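Sugar-binding transport ATP-binding protein (Pyrococcus horikoshii, PDB 1V43) binds ATP and probably hydrolyses it as the ATPase subunit of an ABC transporter that takes up sugars. Local coordinates at residues Leu32-Lys35 with Asp36-Leu40; Lys50-Thr53 with Leu54-Ala58; Gly71-Val75 with Thr76-Pro80; Lys186-Gln189 with Lys190-Thr194. All blocks are in the same frame, centred on the assembly; numbering follows the deposited sequence.

Contact 1: residues Leu32-Lys35 with Asp36-Leu40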
# COMPACT_ATOMS: atom_id res chain seq x y z
N LEU A 32 -30.45 -4.06 1.95
CA LEU A 32 -29.42 -4.83 2.61
C LEU A 32 -29.89 -5.49 3.90
O LEU A 32 -30.53 -4.85 4.73
CB LEU A 32 -28.26 -3.89 2.97
CG LEU A 32 -26.84 -4.16 2.50
CD1 LEU A 32 -25.89 -3.14 3.12
CD2 LEU A 32 -26.46 -5.57 2.89
N THR A 33 -29.54 -6.76 4.06
CA THR A 33 -29.87 -7.48 5.28
C THR A 33 -28.54 -7.85 5.94
O THR A 33 -27.85 -8.77 5.50
CB THR A 33 -30.69 -8.74 5.00
OG1 THR A 33 -31.93 -8.37 4.39
CG2 THR A 33 -31.00 -9.46 6.29
N ILE A 34 -28.18 -7.10 6.97
CA ILE A 34 -26.94 -7.30 7.73
C ILE A 34 -27.18 -8.33 8.82
O ILE A 34 -27.92 -8.07 9.77
CB ILE A 34 -26.48 -5.96 8.31
CG1 ILE A 34 -26.23 -5.00 7.14
CG2 ILE A 34 -25.20 -6.13 9.09
CD1 ILE A 34 -26.22 -3.57 7.50
N LYS A 35 -26.55 -9.50 8.71
CA LYS A 35 -26.77 -10.57 9.67
C LYS A 35 -26.35 -10.28 11.11
O LYS A 35 -25.36 -9.59 11.35
CB LYS A 35 -26.14 -11.88 9.16
CG LYS A 35 -26.68 -12.28 7.76
CD LYS A 35 -26.10 -13.58 7.22
CE LYS A 35 -26.45 -13.76 5.73
NZ LYS A 35 -25.93 -15.05 5.18
N ASP A 36 -27.14 -10.79 12.05
CA ASP A 36 -26.85 -10.59 13.46
C ASP A 36 -25.45 -11.10 13.78
O ASP A 36 -25.11 -12.24 13.47
CB ASP A 36 -27.88 -11.31 14.35
CG ASP A 36 -27.91 -12.81 14.12
OD1 ASP A 36 -28.25 -13.23 13.00
OD2 ASP A 36 -27.58 -13.56 15.07
N GLY A 37 -24.64 -10.24 14.37
CA GLY A 37 -23.30 -10.62 14.73
C GLY A 37 -22.26 -10.62 13.64
O GLY A 37 -21.13 -11.03 13.91
N GLU A 38 -22.58 -10.21 12.41
CA GLU A 38 -21.52 -10.23 11.40
C GLU A 38 -20.78 -8.90 11.35
O GLU A 38 -21.22 -7.91 11.92
CB GLU A 38 -22.04 -10.56 9.99
CG GLU A 38 -22.77 -9.42 9.27
CD GLU A 38 -23.11 -9.74 7.82
OE1 GLU A 38 -24.05 -9.12 7.28
OE2 GLU A 38 -22.44 -10.60 7.20
N PHE A 39 -19.63 -8.92 10.69
CA PHE A 39 -18.82 -7.73 10.52
C PHE A 39 -19.00 -7.37 9.06
O PHE A 39 -18.44 -8.02 8.19
CB PHE A 39 -17.34 -8.05 10.79
CG PHE A 39 -16.50 -6.85 11.04
CD1 PHE A 39 -15.82 -6.70 12.24
CD2 PHE A 39 -16.42 -5.83 10.10
CE1 PHE A 39 -15.07 -5.57 12.50
CE2 PHE A 39 -15.67 -4.70 10.35
CZ PHE A 39 -14.99 -4.56 11.56
N LEU A 40 -19.84 -6.38 8.78
CA LEU A 40 -20.04 -6.00 7.39
C LEU A 40 -19.27 -4.74 7.06
O LEU A 40 -19.40 -3.74 7.74
CB LEU A 40 -21.52 -5.75 7.10
CG LEU A 40 -21.75 -5.14 5.71
CD1 LEU A 40 -21.51 -6.19 4.62
CD2 LEU A 40 -23.17 -4.60 5.61
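The carboxylate of Glu38 is the flat group here, and the backbone of Lys35 meets it from above its plane: Lys35 N lies 52° out of that plane and gives a hydrogen bond of 2.9 Å to Glu38 OE1. OE1 is shared between this peptide N-H and the guanidinium of Arg211, a salt bridge that probably favours the charged carboxylate. Ile34 flanks the same oxygen, its CG2 lying 3.7 Å from Glu38 OE1, while the side chains of Lys35 and Glu38 pass each other obliquely. The Glu38 chain starts between its own backbone N and carbonyl carbon (chi1 76°) and then runs extended, which carries the carboxylate back to Lys35 N at the end of strand 24-34. The turn, of type II from Lys35 to Glu38, is closed by Glu38 N on Lys35 O at 3.0 Å, with Gly37 taking the positive phi (79°) of its third position. Beyond the turn, Leu40 CD2 presses on Ile34 CG1 at 3.4 Å, tighter than usual for two carbons, and meets Leu32 CD1 tip to tip at 4.0 Å. The connection leads from strand 24-34 of the antiparallel sheet into strand 39-43 of the mixed sheet, with Ile34 packed on strand 194-199 and Leu40 on strand 211-216.

Contact 2: residues Lys50-Thr53 with Leu54-Ala58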
# COMPACT_ATOMS: atom_id res chain seq x y z
N LYS A 50 -21.43 5.28 1.08
CA LYS A 50 -21.17 4.45 2.26
C LYS A 50 -21.25 5.24 3.56
O LYS A 50 -21.79 4.76 4.54
CB LYS A 50 -19.81 3.75 2.14
CG LYS A 50 -18.58 4.66 2.14
CD LYS A 50 -17.34 3.82 1.85
CE LYS A 50 -16.06 4.63 1.99
NZ LYS A 50 -15.98 5.71 0.98
N THR A 51 -20.71 6.45 3.56
CA THR A 51 -20.75 7.25 4.77
C THR A 51 -22.17 7.74 5.05
O THR A 51 -22.61 7.73 6.21
CB THR A 51 -19.80 8.44 4.66
OG1 THR A 51 -18.47 7.95 4.46
CG2 THR A 51 -19.84 9.29 5.93
N THR A 52 -22.89 8.14 4.01
CA THR A 52 -24.26 8.61 4.18
C THR A 52 -25.09 7.48 4.77
O THR A 52 -25.89 7.71 5.67
CB THR A 52 -24.90 9.06 2.84
OG1 THR A 52 -24.14 10.14 2.28
CG2 THR A 52 -26.33 9.52 3.08
N THR A 53 -24.89 6.26 4.27
CA THR A 53 -25.60 5.09 4.77
C THR A 53 -25.28 4.87 6.26
O THR A 53 -26.19 4.67 7.06
CB THR A 53 -25.21 3.81 3.98
OG1 THR A 53 -25.54 3.99 2.60
CG2 THR A 53 -25.94 2.58 4.53
N LEU A 54 -24.01 4.93 6.64
CA LEU A 54 -23.66 4.75 8.04
C LEU A 54 -24.38 5.78 8.91
O LEU A 54 -24.92 5.44 9.96
CB LEU A 54 -22.15 4.87 8.27
CG LEU A 54 -21.66 4.30 9.61
CD1 LEU A 54 -21.76 2.79 9.56
CD2 LEU A 54 -20.21 4.71 9.87
N ARG A 55 -24.39 7.04 8.46
CA ARG A 55 -25.04 8.13 9.18
C ARG A 55 -26.55 7.92 9.31
O ARG A 55 -27.12 8.27 10.34
CB ARG A 55 -24.72 9.48 8.50
CG ARG A 55 -23.26 9.90 8.68
CD ARG A 55 -22.89 11.16 7.90
NE ARG A 55 -23.76 12.30 8.21
CZ ARG A 55 -23.68 13.05 9.32
NH1 ARG A 55 -22.77 12.80 10.25
NH2 ARG A 55 -24.53 14.05 9.48
N MET A 56 -27.19 7.35 8.30
CA MET A 56 -28.62 7.08 8.39
C MET A 56 -28.81 5.94 9.41
O MET A 56 -29.76 5.96 10.20
CB MET A 56 -29.20 6.66 7.04
CG MET A 56 -29.34 7.79 6.02
SD MET A 56 -30.27 7.31 4.54
CE MET A 56 -29.00 6.46 3.58
N ILE A 57 -27.93 4.95 9.38
CA ILE A 57 -28.03 3.85 10.34
C ILE A 57 -27.89 4.40 11.77
O ILE A 57 -28.61 3.99 12.67
CB ILE A 57 -26.94 2.77 10.11
CG1 ILE A 57 -27.19 2.06 8.77
CG2 ILE A 57 -26.93 1.77 11.25
CD1 ILE A 57 -26.18 0.95 8.45
N ALA A 58 -26.98 5.36 11.95
CA ALA A 58 -26.75 5.97 13.25
C ALA A 58 -27.90 6.90 13.65
O ALA A 58 -28.13 7.14 14.83
CB ALA A 58 -25.43 6.75 13.24
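Thr53 O accepts the shortest of the backbone bonds joining the two segments, from Ile57 N at 2.9 Å, nearly along the C=O axis. Ile57 CG1 also rests on this oxygen at 3.3 Å, placed there by a first torsion that turns CG1 away from the carbonyl carbon and beside the backbone N (chi1 -67°). The same i to i+4 pattern takes Leu54 N to Lys50 O, Arg55 N to Thr51 O and Met56 N to Thr52 O. The methyls of Thr51 and Thr52 meet the side chains one turn on: Thr51 CG2 touches Arg55 CD at 4.1 Å, and Thr52 CG2 meets Met56 CE at 4.1 Å. Both longer chains bend at chi3; in methionine the bend brings CE back to 3.9 Å from Thr53 CA. The polar ends look elsewhere: Arg55 NE pairs with Glu61, Thr53 OG1 bonds to Gly49 O, and Lys50 NZ bonds to Gly44 O. This is the helix whose first turn completes the Walker A P-loop, and Lys50, Thr51 and Thr52 bind ATP in a structure of this protein. Its N-terminal end therefore faces the nucleotide site, where the helix dipole and the lysine charge would both be expected to favour phosphate.

Contact 3: residues Gly71-Val75 with Thr76-Pro80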
# COMPACT_ATOMS: atom_id res chain seq x y z
N GLY A 71 -33.48 -5.71 14.51
CA GLY A 71 -34.36 -6.74 15.01
C GLY A 71 -35.71 -6.46 14.36
O GLY A 71 -35.76 -6.18 13.17
N ASP A 72 -36.80 -6.52 15.12
CA ASP A 72 -38.12 -6.25 14.57
C ASP A 72 -38.51 -4.79 14.72
O ASP A 72 -39.55 -4.37 14.24
CB ASP A 72 -39.18 -7.10 15.26
CG ASP A 72 -39.01 -8.57 14.98
OD1 ASP A 72 -39.00 -8.94 13.78
OD2 ASP A 72 -38.89 -9.36 15.94
N ARG A 73 -37.67 -4.01 15.40
CA ARG A 73 -37.99 -2.61 15.63
C ARG A 73 -37.62 -1.66 14.48
O ARG A 73 -36.49 -1.66 14.00
CB ARG A 73 -37.33 -2.16 16.93
CG ARG A 73 -37.63 -0.73 17.32
CD ARG A 73 -37.11 -0.41 18.73
NE ARG A 73 -35.68 -0.67 18.87
CZ ARG A 73 -34.87 0.00 19.68
NH1 ARG A 73 -35.35 0.99 20.43
NH2 ARG A 73 -33.58 -0.30 19.74
N ASP A 74 -38.59 -0.88 14.04
CA ASP A 74 -38.36 0.10 12.99
C ASP A 74 -37.71 1.24 13.78
O ASP A 74 -38.35 1.80 14.66
CB ASP A 74 -39.70 0.57 12.38
CG ASP A 74 -39.51 1.54 11.22
OD1 ASP A 74 -38.50 2.28 11.18
OD2 ASP A 74 -40.41 1.59 10.34
N VAL A 75 -36.46 1.57 13.48
CA VAL A 75 -35.77 2.62 14.22
C VAL A 75 -35.52 3.84 13.36
O VAL A 75 -34.86 4.79 13.77
CB VAL A 75 -34.41 2.10 14.80
CG1 VAL A 75 -34.63 0.88 15.67
CG2 VAL A 75 -33.45 1.77 13.67
N THR A 76 -36.07 3.81 12.15
CA THR A 76 -35.91 4.90 11.19
C THR A 76 -36.04 6.31 11.76
O THR A 76 -35.23 7.20 11.44
CB THR A 76 -36.95 4.78 10.06
OG1 THR A 76 -36.98 3.44 9.58
CG2 THR A 76 -36.61 5.74 8.93
N TYR A 77 -37.04 6.52 12.60
CA TYR A 77 -37.28 7.84 13.15
C TYR A 77 -37.00 8.01 14.65
O TYR A 77 -37.55 8.90 15.30
CB TYR A 77 -38.71 8.26 12.79
CG TYR A 77 -38.88 8.34 11.29
CD1 TYR A 77 -39.87 7.60 10.64
CD2 TYR A 77 -38.01 9.10 10.50
CE1 TYR A 77 -39.99 7.63 9.25
CE2 TYR A 77 -38.12 9.13 9.12
CZ TYR A 77 -39.12 8.38 8.50
OH TYR A 77 -39.23 8.40 7.13
N LEU A 78 -36.14 7.15 15.18
CA LEU A 78 -35.78 7.23 16.59
C LEU A 78 -34.47 8.00 16.72
O LEU A 78 -33.59 7.90 15.87
CB LEU A 78 -35.60 5.82 17.18
CG LEU A 78 -36.77 4.84 17.31
CD1 LEU A 78 -36.21 3.48 17.69
CD2 LEU A 78 -37.79 5.32 18.34
N PRO A 79 -34.32 8.80 17.79
CA PRO A 79 -33.10 9.58 18.03
C PRO A 79 -31.90 8.62 18.12
O PRO A 79 -32.05 7.47 18.54
CB PRO A 79 -33.38 10.25 19.38
CG PRO A 79 -34.86 10.34 19.42
CD PRO A 79 -35.32 9.03 18.85
N PRO A 80 -30.70 9.05 17.72
CA PRO A 80 -29.59 8.10 17.82
C PRO A 80 -29.43 7.44 19.19
O PRO A 80 -29.07 6.27 19.27
CB PRO A 80 -28.37 8.93 17.40
CG PRO A 80 -28.83 10.36 17.48
CD PRO A 80 -30.26 10.30 17.08
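Leu78 lays its CD1 methyl against Val75, 3.7 Å from Val75 CG1, the two side chains crossing at about a right angle over a type I beta turn that runs from Val75 to Leu78. The turn is closed by Leu78 N on Val75 O, a nearly straight bond of 3.0 Å (169° at the hydrogen) whose donor stands above the carbonyl plane. With CG beside its backbone N (chi1 -65°), Leu78 folds back over the turn, so that CD1 also comes within 3.6 Å of Val75 CA. Arg73 also reaches this methyl, its NH1 lying 3.8 Å from Leu78 CD1. The methyl sits obliquely to the guanidinium, whose NH1 bonds to the carbonyl of Asp82.

The turn follows strand 73-74, the short outermost strand of the antiparallel sheet, and begins the loop toward strand 85-89 in the ABC ATPase domain. Val75 packs on Ile68 and Phe70 of the adjoining strand 65-70. Asp74 forms an Asx turn at the entry, its OD1 accepting the N-H of Thr76. Its CG stands opposite the backbone N (chi1 -177°), which swings the carboxylate forward to Thr76, while Asp74 OD2 forms a salt bridge with Arg67. Thr76 OG1 also receives the backbone N-H of Ile68, linking the turn to the neighbouring strand. The Thr76 OG1 hydroxyl gives a second bond to Asp74 OD1, but its very short 2.5 Å may be partly coordinate error. The sounder bond is that from Thr76 N, 3.0 Å from Asp74 OD1 and nearly in line with the carboxylate C-O bond.

Contact 4: residues Lys186-Gln189 with Lys190-Thr194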
# COMPACT_ATOMS: atom_id res chain seq x y z
N LYS A 186 -10.74 -9.34 15.83
CA LYS A 186 -10.80 -10.37 16.87
C LYS A 186 -11.76 -9.99 17.99
O LYS A 186 -12.48 -10.84 18.50
CB LYS A 186 -9.43 -10.61 17.48
CG LYS A 186 -8.42 -11.27 16.57
CD LYS A 186 -7.14 -11.35 17.38
CE LYS A 186 -5.98 -11.92 16.63
NZ LYS A 186 -4.77 -11.79 17.52
N LEU A 187 -11.75 -8.72 18.38
CA LEU A 187 -12.65 -8.23 19.41
C LEU A 187 -14.11 -8.44 18.99
O LEU A 187 -14.94 -8.93 19.76
CB LEU A 187 -12.41 -6.75 19.66
CG LEU A 187 -13.41 -6.07 20.60
CD1 LEU A 187 -13.21 -6.63 21.99
CD2 LEU A 187 -13.22 -4.55 20.59
N GLN A 188 -14.43 -8.06 17.75
CA GLN A 188 -15.79 -8.21 17.24
C GLN A 188 -16.21 -9.67 17.18
O GLN A 188 -17.37 -9.97 17.45
CB GLN A 188 -15.92 -7.56 15.85
CG GLN A 188 -17.34 -7.54 15.29
CD GLN A 188 -17.78 -8.88 14.71
OE1 GLN A 188 -18.97 -9.17 14.61
NE2 GLN A 188 -16.82 -9.69 14.32
N GLN A 189 -15.28 -10.58 16.87
CA GLN A 189 -15.60 -12.02 16.81
C GLN A 189 -15.82 -12.57 18.21
O GLN A 189 -16.49 -13.58 18.40
CB GLN A 189 -14.48 -12.82 16.14
CG GLN A 189 -14.33 -12.52 14.67
CD GLN A 189 -13.15 -13.25 14.05
OE1 GLN A 189 -12.04 -13.25 14.60
NE2 GLN A 189 -13.37 -13.84 12.88
N LYS A 190 -15.21 -11.92 19.19
CA LYS A 190 -15.40 -12.37 20.55
C LYS A 190 -16.77 -11.85 21.02
O LYS A 190 -17.55 -12.57 21.65
CB LYS A 190 -14.28 -11.81 21.44
CG LYS A 190 -14.23 -12.42 22.84
CD LYS A 190 -12.98 -11.97 23.60
CE LYS A 190 -13.00 -12.52 25.03
NZ LYS A 190 -11.85 -12.02 25.85
N LEU A 191 -17.08 -10.61 20.68
CA LEU A 191 -18.35 -10.00 21.10
C LEU A 191 -19.55 -10.41 20.27
O LEU A 191 -20.67 -10.50 20.78
CB LEU A 191 -18.22 -8.48 21.10
CG LEU A 191 -17.27 -7.89 22.16
CD1 LEU A 191 -17.22 -6.38 22.03
CD2 LEU A 191 -17.74 -8.31 23.56
N LYS A 192 -19.30 -10.68 19.00
CA LYS A 192 -20.35 -11.02 18.06
C LYS A 192 -21.35 -9.88 17.98
O LYS A 192 -22.55 -10.13 17.78
CB LYS A 192 -21.07 -12.32 18.46
CG LYS A 192 -20.24 -13.59 18.28
CD LYS A 192 -19.61 -13.65 16.90
CE LYS A 192 -20.62 -13.42 15.77
NZ LYS A 192 -19.98 -13.39 14.42
N VAL A 193 -20.88 -8.65 18.18
CA VAL A 193 -21.78 -7.50 18.05
C VAL A 193 -21.85 -7.14 16.55
O VAL A 193 -20.81 -7.03 15.90
CB VAL A 193 -21.30 -6.24 18.86
CG1 VAL A 193 -19.91 -5.75 18.40
CG2 VAL A 193 -22.31 -5.11 18.68
N THR A 194 -23.06 -6.98 16.01
CA THR A 194 -23.24 -6.63 14.59
C THR A 194 -22.47 -5.34 14.34
O THR A 194 -22.68 -4.35 15.02
CB THR A 194 -24.73 -6.43 14.26
OG1 THR A 194 -25.44 -7.63 14.56
CG2 THR A 194 -24.90 -6.11 12.79
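This is a local contact at the C-terminal end of helix 174-191, where the beta-alpha-beta unit made by strand 162-166, the helix and strand 194-199 turns from helix back to sheet. Leu191 N still makes a regular bond to Leu187 O, 2.9 Å long and in the carbonyl plane. Lys190 N, by contrast, divides itself between Lys186 O and Leu187 O in two weak bonds, as is common where a helix ends. Lys192, the first residue after the helix, has positive phi (60°), although its N-H still reaches Gln188 O. On the flank facing helix 115-128, Leu187 and Leu191 cross obliquely, their CD1 methyls 4.0 Å apart, and both pack on Leu128 of that helix. Lys186, at the other end of the contact, extends to a salt bridge with Asp315 of the second subunit, bringing this part of the helix to the subunit interface. The Lys192 chain bends at chi2 and chi3 (-49° and -51°) and curls back over the helix end, its amino group bonding to the carbonyl of Gly37. Along the way its methylenes lie over the final turn, with Lys192 CD 3.5 Å from Gln189 O.

Overall arrangement
Along the chain the four contacts follow in series, and none nests within or crosses another. Contact 1 closes the turn between strands 24-34 and 39-43. Strand 39-43 then leads to the helix of contact 2, whose nearest atoms lie about 5 Å from contact 1. Contact 3 closes a turn after the edge strand 73-74 and touches the end of that helix, with Pro80 CB 3.1 Å from Ala58 O. Contact 4, much later in sequence, returns to the loop of contact 1, where Thr194 OG1 is bonded to Gly37 N, tying the two entries into the mixed sheet together.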